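Local coordinates for phosphoenolpyruvate--protein phosphotransferase (Escherichia coli, PDB 5T12) that probably transfers the phosphoryl group of phosphoenolpyruvate to the carrier protein NPr in a nitrogen-related phosphotransferase system, this chain being its EIN (Enzyme I N-terminal) domain, at residues 55-58 against 59-62; 64-67 against 68-71; 74-77 against 78-81. The protein carries 1 engineered substitution. All blocks are in the same frame, centred on the assembly; numbering follows the deposited sequence.

Contact 1 of 3, residues 55-58 against 59-62; sequences RRYS and KRFA
Tyr57 and Phe61, one turn apart near the C-terminal end of helix 36-61, share the shortest backbone bond here: Phe61 N donates to Tyr57 O at 2.6 Å. The same oxygen lies over one face of the phenylalanine ring, 3.0 Å above its plane and off toward the rim. The two rings are almost parallel (6°) but displaced until little of one ring covers the other, and the tyrosine meets the phenylalanine mainly through CB, 3.7 Å from Phe61 CE2. Arg60 N is satisfied by Arg56 O at 2.8 Å and Lys59 N by Arg55 O, while Ala62 N closes the series on Ser58 O with a longer bond of 3.3 Å. With chi1 at 53°, Ser58 OG is turned back along the helix and bonds to Phe54 O; Arg55 O is a second acceptor in range. The Arg60 guanidinium stands nearly upright to the tyrosine ring, its NH2 at the ring edge, 3.3 Å from Tyr57 CE1. On the exposed side Lys59 NZ lies at the edge of the Arg56 guanidinium, 3.0 Å from Arg56 NH2, a pairing of two donors of like charge that probably costs energy. Inward, Phe61 meets Phe73 edge-to-face and rests on Thr69 and Ala70 of helix 68-80, while Tyr57 and Phe61 both touch Leu195 of helix 187-195.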
loop_
_atom_site.group_PDB
_atom_site.type_symbol
_atom_site.label_atom_id
_atom_site.label_comp_id
_atom_site.label_asym_id
_atom_site.label_seq_id
_atom_site.Cartn_x
_atom_site.Cartn_y
_atom_site.Cartn_z
ATOM N N ARG A 55 -5.728 11.473 8.237
ATOM C CA ARG A 55 -5.578 12.628 9.116
ATOM C C ARG A 55 -4.289 12.542 9.927
ATOM O O ARG A 55 -3.564 13.535 10.064
ATOM C CB ARG A 55 -6.799 12.749 10.031
ATOM C CG ARG A 55 -7.245 14.184 10.299
ATOM C CD ARG A 55 -8.588 14.261 11.029
ATOM N NE ARG A 55 -9.735 14.116 10.133
ATOM C CZ ARG A 55 -10.628 13.133 10.208
ATOM N NH1 ARG A 55 -10.516 12.205 11.145
ATOM N NH2 ARG A 55 -11.640 13.082 9.350
ATOM N N ARG A 56 -3.976 11.359 10.468
ATOM C CA ARG A 56 -2.767 11.220 11.274
ATOM C C ARG A 56 -1.511 11.187 10.414
ATOM O O ARG A 56 -0.456 11.664 10.847
ATOM C CB ARG A 56 -2.828 9.958 12.136
ATOM C CG ARG A 56 -4.158 9.233 12.138
ATOM C CD ARG A 56 -5.156 9.870 13.094
ATOM N NE ARG A 56 -5.540 8.956 14.163
ATOM C CZ ARG A 56 -4.953 8.916 15.354
ATOM N NH1 ARG A 56 -5.363 8.051 16.272
ATOM N NH2 ARG A 56 -3.955 9.745 15.631
ATOM N N TYR A 57 -1.596 10.619 9.208
ATOM C CA TYR A 57 -0.419 10.542 8.348
ATOM C C TYR A 57 0.072 11.932 7.963
ATOM O O TYR A 57 1.273 12.215 8.040
ATOM C CB TYR A 57 -0.729 9.706 7.107
ATOM C CG TYR A 57 -0.582 8.216 7.326
ATOM C CD1 TYR A 57 0.266 7.720 8.309
ATOM C CD2 TYR A 57 -1.290 7.305 6.553
ATOM C CE1 TYR A 57 0.405 6.360 8.514
ATOM C CE2 TYR A 57 -1.157 5.941 6.751
ATOM C CZ TYR A 57 -0.308 5.476 7.732
ATOM O OH TYR A 57 -0.173 4.121 7.933
ATOM N N SER A 58 -0.843 12.815 7.554
ATOM C CA SER A 58 -0.461 14.196 7.274
ATOM C C SER A 58 0.022 14.908 8.531
ATOM O O SER A 58 0.902 15.775 8.452
ATOM C CB SER A 58 -1.634 14.949 6.650
ATOM O OG SER A 58 -2.800 14.831 7.446
ATOM N N LYS A 59 -0.541 14.562 9.691
ATOM C CA LYS A 59 -0.036 15.098 10.951
ATOM C C LYS A 59 1.383 14.622 11.227
ATOM O O LYS A 59 2.193 15.371 11.784
ATOM C CB LYS A 59 -0.968 14.694 12.093
ATOM C CG LYS A 59 -0.468 15.054 13.481
ATOM C CD LYS A 59 -1.209 14.250 14.532
ATOM C CE LYS A 59 -1.039 12.760 14.285
ATOM N NZ LYS A 59 -1.914 11.942 15.164
ATOM N N ARG A 60 1.702 13.386 10.840
ATOM C CA ARG A 60 3.047 12.858 11.041
ATOM C C ARG A 60 4.005 13.325 9.952
ATOM O O ARG A 60 5.161 13.658 10.243
ATOM C CB ARG A 60 3.009 11.331 11.080
ATOM C CG ARG A 60 2.462 10.739 12.364
ATOM C CD ARG A 60 2.275 9.244 12.201
ATOM N NE ARG A 60 3.341 8.664 11.389
ATOM C CZ ARG A 60 3.331 7.423 10.916
ATOM N NH1 ARG A 60 4.345 6.983 10.183
ATOM N NH2 ARG A 60 2.306 6.623 11.172
ATOM N N PHE A 61 3.548 13.349 8.697
ATOM C CA PHE A 61 4.423 13.708 7.586
ATOM C C PHE A 61 4.907 15.148 7.670
ATOM O O PHE A 61 5.975 15.460 7.133
ATOM C CB PHE A 61 3.709 13.484 6.251
ATOM C CG PHE A 61 3.385 12.046 5.967
ATOM C CD1 PHE A 61 4.064 11.025 6.611
ATOM C CD2 PHE A 61 2.396 11.716 5.054
ATOM C CE1 PHE A 61 3.764 9.703 6.349
ATOM C CE2 PHE A 61 2.093 10.394 4.788
ATOM C CZ PHE A 61 2.777 9.387 5.436
ATOM N N ALA A 62 4.149 16.026 8.337
ATOM C CA ALA A 62 4.552 17.423 8.467
ATOM C C ALA A 62 5.950 17.556 9.061
ATOM O O ALA A 62 6.649 18.540 8.789
ATOM C CB ALA A 62 3.537 18.182 9.323
#

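Contact 2 of 3, residues 64-67 against 68-71; sequences GAQK and ETAA
Gln66 meets Thr69 where the loop joining helices 36-61 and 68-80 of a helical hairpin runs into its second helix. The two side chains cross at about a right angle, the glutamine presenting its aliphatic base rather than its amide: Gln66 CB lies 3.1 Å from Thr69 OG1 and 3.6 Å from Thr69 CG2, and Gln66 CG touches the same methyl at 3.7 Å. Both branches of the threonine thus face one CH2 group. With chi1 at 66°, Thr69 OG1 sits between its own backbone N and carbonyl carbon, buried and without a polar partner in the model. Beyond CG the glutamine bends, chi2 -80°, which carries its amide to the Glu68 side; the approach of the amide to that carboxylate is too close in the model to be trusted in detail.

The next layer is backbone. Gln66 is extended, and the chain then coils so that Ala70 CB points back at the loop, 3.8 Å from Gln66 O. Farther out, Thr69 is backed by Phe61 of helix 36-61 and by Ile190 and Ala194 of helix 187-195, and Ile190 also touches Gln66. Lys67 reaches back through NZ to a weak hydrogen bond with Ala62 O, tying the two ends of the loop together. One hydrogen bond links 64-67 to 68-71: Ala71 N donates to Lys67 O at 3.1 Å, with an N-H...O angle of 139°.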
loop_
_atom_site.group_PDB
_atom_site.type_symbol
_atom_site.label_atom_id
_atom_site.label_comp_id
_atom_site.label_asym_id
_atom_site.label_seq_id
_atom_site.Cartn_x
_atom_site.Cartn_y
_atom_site.Cartn_z
ATOM N N GLY A 64 9.477 16.409 8.772
ATOM C CA GLY A 64 10.687 15.855 8.157
ATOM C C GLY A 64 10.665 15.066 6.849
ATOM O O GLY A 64 11.598 15.173 6.050
ATOM N N ALA A 65 9.626 14.261 6.627
ATOM C CA ALA A 65 9.634 13.274 5.556
ATOM C C ALA A 65 9.090 13.789 4.233
ATOM O O ALA A 65 9.449 13.226 3.199
ATOM C CB ALA A 65 8.840 12.030 5.972
ATOM N N GLN A 66 8.209 14.801 4.261
ATOM C CA GLN A 66 7.747 15.622 3.139
ATOM C C GLN A 66 6.706 16.582 3.705
ATOM O O GLN A 66 5.891 16.181 4.541
ATOM C CB GLN A 66 7.101 14.812 1.996
ATOM C CG GLN A 66 8.001 14.058 0.986
ATOM C CD GLN A 66 8.601 14.919 -0.105
ATOM O OE1 GLN A 66 9.794 15.226 -0.095
ATOM N NE2 GLN A 66 7.785 15.270 -1.084
ATOM N N LYS A 67 6.727 17.847 3.297
ATOM C CA LYS A 67 5.546 18.681 3.487
ATOM C C LYS A 67 4.582 18.572 2.317
ATOM O O LYS A 67 3.391 18.869 2.476
ATOM C CB LYS A 67 5.938 20.148 3.695
ATOM C CG LYS A 67 6.197 20.531 5.150
ATOM C CD LYS A 67 4.940 21.063 5.836
ATOM C CE LYS A 67 5.046 20.978 7.355
ATOM N NZ LYS A 67 6.262 21.651 7.883
ATOM N N GLU A 68 5.075 18.142 1.155
ATOM C CA GLU A 68 4.215 17.949 -0.004
ATOM C C GLU A 68 3.232 16.808 0.233
ATOM O O GLU A 68 2.029 16.948 -0.011
ATOM C CB GLU A 68 5.078 17.688 -1.239
ATOM C CG GLU A 68 6.173 18.729 -1.437
ATOM C CD GLU A 68 7.279 18.264 -2.366
ATOM O OE1 GLU A 68 7.513 17.042 -2.453
ATOM O OE2 GLU A 68 7.917 19.124 -3.011
ATOM N N THR A 69 3.730 15.669 0.723
ATOM C CA THR A 69 2.852 14.535 0.991
ATOM C C THR A 69 1.934 14.802 2.176
ATOM O O THR A 69 0.823 14.263 2.227
ATOM C CB THR A 69 3.672 13.270 1.241
ATOM O OG1 THR A 69 4.422 13.413 2.454
ATOM C CG2 THR A 69 4.618 13.013 0.081
ATOM N N ALA A 70 2.377 15.617 3.137
ATOM C CA ALA A 70 1.485 16.023 4.215
ATOM C C ALA A 70 0.327 16.857 3.687
ATOM O O ALA A 70 -0.783 16.794 4.227
ATOM C CB ALA A 70 2.259 16.799 5.281
ATOM N N ALA A 71 0.562 17.636 2.629
ATOM C CA ALA A 71 -0.505 18.429 2.031
ATOM C C ALA A 71 -1.441 17.568 1.190
ATOM O O ALA A 71 -2.665 17.731 1.260
ATOM C CB ALA A 71 0.088 19.554 1.183
#

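Contact 3 of 3, residues 74-77 against 78-81; sequences DLYS and HLLS
Asp74 and His78 form a one-turn contact along the outer side of the last turns of helix 68-80, where the chain leaves the helix at Ser81. Asp74 O lies over one face of the imidazole, 3.4 Å above its plane, and the Asp74 carboxylate, swung anti to the backbone N (chi1 -174°), crosses the ring obliquely with OD1 3.8 Å from His78 CE1. Asp74 OD1 is still 4.2 Å from His78 NE2, too far for a salt bridge, though the nearby carboxylate would probably favour a protonated ring. Replacing Asp74 by an alanine would take away the carboxylate beside His78 and is likely to leave the imidazole freer to turn. Leu79 N bonds to Leu75 O at 2.9 Å, and Leu80 N to Tyr76 O at the same length. The helix then frays: Ser81 N reaches Ser77 O only weakly, and Ser81 OG lies 2.8 Å from that same oxygen, with His78 O as an alternative acceptor. Toward the neighbouring helices, Leu80 packs on Ala51 and Phe54 of helix 36-61 and on Leu136 of helix 126-140, whereas Leu79 touches Leu129 and Leu132 of that helix and Tyr76 OH is hydrogen-bonded to its Asp128.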
loop_
_atom_site.group_PDB
_atom_site.type_symbol
_atom_site.label_atom_id
_atom_site.label_comp_id
_atom_site.label_asym_id
_atom_site.label_seq_id
_atom_site.Cartn_x
_atom_site.Cartn_y
_atom_site.Cartn_z
ATOM N N ASP A 74 -3.556 15.617 3.339
ATOM C CA ASP A 74 -4.541 16.466 4.002
ATOM C C ASP A 74 -5.764 16.680 3.120
ATOM O O ASP A 74 -6.902 16.611 3.600
ATOM C CB ASP A 74 -3.911 17.807 4.377
ATOM C CG ASP A 74 -4.841 18.675 5.200
ATOM O OD1 ASP A 74 -5.531 18.131 6.088
ATOM O OD2 ASP A 74 -4.888 19.899 4.958
ATOM N N LEU A 75 -5.549 16.939 1.827
ATOM C CA LEU A 75 -6.667 17.126 0.908
ATOM C C LEU A 75 -7.492 15.853 0.771
ATOM O O LEU A 75 -8.725 15.907 0.708
ATOM C CB LEU A 75 -6.152 17.574 -0.460
ATOM C CG LEU A 75 -5.506 18.957 -0.540
ATOM C CD1 LEU A 75 -5.020 19.241 -1.951
ATOM C CD2 LEU A 75 -6.488 20.024 -0.085
ATOM N N TYR A 76 -6.829 14.695 0.725
ATOM C CA TYR A 76 -7.555 13.441 0.550
ATOM C C TYR A 76 -8.360 13.074 1.789
ATOM O O TYR A 76 -9.385 12.393 1.679
ATOM C CB TYR A 76 -6.585 12.318 0.185
ATOM C CG TYR A 76 -6.073 12.417 -1.233
ATOM C CD1 TYR A 76 -6.805 13.085 -2.205
ATOM C CD2 TYR A 76 -4.862 11.848 -1.600
ATOM C CE1 TYR A 76 -6.349 13.184 -3.502
ATOM C CE2 TYR A 76 -4.396 11.941 -2.899
ATOM C CZ TYR A 76 -5.144 12.611 -3.845
ATOM O OH TYR A 76 -4.691 12.712 -5.140
ATOM N N SER A 77 -7.918 13.511 2.971
ATOM C CA SER A 77 -8.724 13.314 4.170
ATOM C C SER A 77 -10.012 14.125 4.111
ATOM O O SER A 77 -11.035 13.706 4.664
ATOM C CB SER A 77 -7.915 13.678 5.415
ATOM O OG SER A 77 -7.477 15.024 5.366
ATOM N N HIS A 78 -9.981 15.283 3.446
ATOM C CA HIS A 78 -11.194 16.069 3.254
ATOM C C HIS A 78 -12.077 15.471 2.166
ATOM O O HIS A 78 -13.307 15.490 2.283
ATOM C CB HIS A 78 -10.835 17.517 2.917
ATOM C CG HIS A 78 -10.199 18.261 4.050
ATOM N ND1 HIS A 78 -9.204 19.195 3.863
ATOM C CD2 HIS A 78 -10.423 18.212 5.385
ATOM C CE1 HIS A 78 -8.838 19.687 5.032
ATOM N NE2 HIS A 78 -9.563 19.107 5.973
ATOM N N LEU A 79 -11.467 14.945 1.100
ATOM C CA LEU A 79 -12.240 14.256 0.072
ATOM C C LEU A 79 -12.923 13.018 0.640
ATOM O O LEU A 79 -14.052 12.690 0.257
ATOM C CB LEU A 79 -11.333 13.878 -1.099
ATOM C CG LEU A 79 -11.951 13.067 -2.243
ATOM C CD1 LEU A 79 -13.007 13.882 -2.975
ATOM C CD2 LEU A 79 -10.875 12.585 -3.205
ATOM N N LEU A 80 -12.255 12.324 1.564
ATOM C CA LEU A 80 -12.831 11.116 2.148
ATOM C C LEU A 80 -13.973 11.437 3.105
ATOM O O LEU A 80 -14.846 10.590 3.328
ATOM C CB LEU A 80 -11.745 10.314 2.867
ATOM C CG LEU A 80 -10.843 9.463 1.972
ATOM C CD1 LEU A 80 -9.663 8.910 2.758
ATOM C CD2 LEU A 80 -11.645 8.337 1.343
ATOM N N SER A 81 -13.987 12.639 3.676
ATOM C CA SER A 81 -15.029 13.053 4.606
ATOM C C SER A 81 -16.088 13.929 3.949
ATOM O O SER A 81 -16.933 14.494 4.650
ATOM C CB SER A 81 -14.408 13.784 5.798
ATOM O OG SER A 81 -13.536 14.812 5.363
#

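How the contacts relate
The three contacts follow one another along the helical hairpin of helices 36-61 and 68-80. Contacts 1 and 2, their centres about 8 Å apart, meet directly across the turn: Ser58 CB packs 3.2 Å from Ala70 O, and Ala62 N lies 3.7 Å from Ala70 CB. Contact 3, centred about 12 Å from contact 1, meets it more loosely, Ser58 CB being 3.9 Å from Asp74 N. Contacts 2 and 3 share helix 68-80, with centres about 15 Å apart. Contacts 1 and 2 border helix 187-195, whose start, as in Enzyme I, is probably where the phosphorylated histidine belongs; contact 3 packs against helices 36-61 and 126-140.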